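Local coordinates for prophage MuSo2, 43 kDa tail protein (Shewanella oneidensis, PDB 3CDD), which probably serves as a trimeric baseplate protein of a Mu-like contractile phage tail, related to Mu GpP, at residues A[157-160]-A[161-164]. Numbering follows the deposited sequence.
Sequences ELLA and RLAK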
ATOM      1  N   GLU A 157     -20.633  -9.797   7.906  1.00 28.19           N
ATOM      2  CA  GLU A 157     -20.083  -9.343   9.185  1.00 28.84           C
ATOM      3  C   GLU A 157     -20.898  -9.815  10.384  1.00 28.89           C
ATOM      4  O   GLU A 157     -20.324 -10.158  11.434  1.00 29.52           O
ATOM      5  CB  GLU A 157     -20.004  -7.822   9.247  1.00 28.99           C
ATOM      6  CG  GLU A 157     -18.946  -7.222   8.399  1.00 30.88           C
ATOM      7  CD  GLU A 157     -19.093  -5.701   8.295  1.00 34.82           C
ATOM      8  OE1 GLU A 157     -20.236  -5.177   8.366  1.00 32.11           O
ATOM      9  OE2 GLU A 157     -18.044  -5.030   8.149  1.00 38.12           O
ATOM     10  N   LEU A 158     -22.223  -9.821  10.250  1.00 28.39           N
ATOM     11  CA  LEU A 158     -23.070 -10.325  11.326  1.00 28.65           C
ATOM     12  C   LEU A 158     -22.882 -11.821  11.534  1.00 28.47           C
ATOM     13  O   LEU A 158     -22.672 -12.280  12.658  1.00 28.51           O
ATOM     14  CB  LEU A 158     -24.544 -10.031  11.073  1.00 28.71           C
ATOM     15  CG  LEU A 158     -25.511 -10.744  12.016  1.00 29.43           C
ATOM     16  CD1 LEU A 158     -25.378 -10.169  13.418  1.00 30.52           C
ATOM     17  CD2 LEU A 158     -26.952 -10.640  11.513  1.00 29.07           C
ATOM     18  N   LEU A 159     -22.947 -12.579  10.448  1.00 28.05           N
ATOM     19  CA  LEU A 159     -22.849 -14.030  10.533  1.00 27.52           C
ATOM     20  C   LEU A 159     -21.485 -14.451  11.029  1.00 27.81           C
ATOM     21  O   LEU A 159     -21.376 -15.401  11.805  1.00 27.98           O
ATOM     22  CB  LEU A 159     -23.212 -14.687   9.194  1.00 26.79           C
ATOM     23  CG  LEU A 159     -24.684 -14.428   8.801  1.00 26.75           C
ATOM     24  CD1 LEU A 159     -25.049 -14.941   7.392  1.00 26.32           C
ATOM     25  CD2 LEU A 159     -25.659 -14.989   9.866  1.00 25.61           C
ATOM     26  N   ALA A 160     -20.446 -13.729  10.611  1.00 27.83           N
ATOM     27  CA  ALA A 160     -19.082 -14.058  11.004  1.00 28.06           C
ATOM     28  C   ALA A 160     -18.869 -13.832  12.508  1.00 28.00           C
ATOM     29  O   ALA A 160     -18.274 -14.678  13.174  1.00 27.97           O
ATOM     30  CB  ALA A 160     -18.050 -13.274  10.153  1.00 28.15           C
ATOM     31  N   ARG A 161     -19.378 -12.728  13.054  1.00 28.28           N
ATOM     32  CA  ARG A 161     -19.260 -12.516  14.505  1.00 29.35           C
ATOM     33  C   ARG A 161     -20.041 -13.554  15.340  1.00 29.22           C
ATOM     34  O   ARG A 161     -19.528 -14.086  16.327  1.00 29.53           O
ATOM     35  CB  ARG A 161     -19.536 -11.070  14.940  1.00 29.46           C
ATOM     36  CG  ARG A 161     -20.889 -10.454  14.585  1.00 30.33           C
ATOM     37  CD  ARG A 161     -21.018  -9.111  15.337  1.00 30.40           C
ATOM     38  NE  ARG A 161     -22.234  -8.335  15.068  1.00 29.63           N
ATOM     39  CZ  ARG A 161     -23.332  -8.361  15.825  1.00 33.70           C
ATOM     40  NH1 ARG A 161     -23.396  -9.149  16.899  1.00 33.62           N
ATOM     41  NH2 ARG A 161     -24.377  -7.594  15.517  1.00 32.20           N
ATOM     42  N   LEU A 162     -21.249 -13.878  14.910  1.00 29.07           N
ATOM     43  CA  LEU A 162     -22.009 -14.971  15.524  1.00 29.30           C
ATOM     44  C   LEU A 162     -21.256 -16.311  15.447  1.00 29.29           C
ATOM     45  O   LEU A 162     -21.147 -17.026  16.453  1.00 28.67           O
ATOM     46  CB  LEU A 162     -23.394 -15.089  14.869  1.00 28.91           C
ATOM     47  CG  LEU A 162     -24.331 -13.867  14.933  1.00 28.95           C
ATOM     48  CD1 LEU A 162     -25.646 -14.179  14.212  1.00 28.78           C
ATOM     49  CD2 LEU A 162     -24.618 -13.410  16.351  1.00 26.50           C
ATOM     50  N   ALA A 163     -20.752 -16.638  14.251  1.00 29.29           N
ATOM     51  CA  ALA A 163     -19.984 -17.863  14.014  1.00 29.66           C
ATOM     52  C   ALA A 163     -18.854 -18.023  15.035  1.00 30.57           C
ATOM     53  O   ALA A 163     -18.578 -19.126  15.521  1.00 30.80           O
ATOM     54  CB  ALA A 163     -19.417 -17.869  12.591  1.00 28.75           C
ATOM     55  N   LYS A 164     -18.217 -16.902  15.355  1.00 30.97           N
ATOM     56  CA  LYS A 164     -17.035 -16.884  16.198  1.00 31.50           C
ATOM     57  C   LYS A 164     -17.408 -17.219  17.651  1.00 31.29           C
ATOM     58  O   LYS A 164     -16.603 -17.759  18.400  1.00 31.39           O
ATOM     59  CB  LYS A 164     -16.396 -15.498  16.108  1.00 31.83           C
ATOM     60  CG  LYS A 164     -14.896 -15.490  16.058  1.00 35.02           C
ATOM     61  CD  LYS A 164     -14.356 -14.057  16.177  1.00 38.87           C
ATOM     62  CE  LYS A 164     -13.401 -13.930  17.383  1.00 40.13           C
ATOM     63  NZ  LYS A 164     -12.640 -12.637  17.412  1.00 40.89           N
TER
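R161 lies back over L158 on the last turns of the amphipathic alpha-helix 155-164, a worked example of an arginine spending its aliphatic length on its own helix before its charge is used. Its CB sits 3.7 Å from the carbonyl oxygen of E157, the same oxygen that accepts the R161 backbone N-H. With chi1 at 58°, CG is placed between backbone N and carbonyl carbon, 3.2 Å from L158 O as well as close to E157 O. From there the chain runs extended to NE, crossing the helix surface with a lean toward its N-terminal end, CD still 4.1 Å from E157 O. At the tip, L158 CD1 lies over one guanidinium face toward its rim, 3.5 Å from NH2, which makes a weak hydrogen bond to Q148 O. NE forms salt bridges with E153 and E150; the two carboxylates probably balance the charge and help fix the group. L158 reaches that face because its CG is anti to the backbone N. The same CG lies 4.1 Å from CD1 of L162, one turn on, and these leucines, with L159, pack on helix 119-127, within the gp44-like second domain. Four successive i to i+4 bonds connect the turns: L162 N to L158 O is nearly straight (174°), whereas K164 N reaches A160 O at a bent 139° and also makes a weak bond to R161 O, 3.3 Å away.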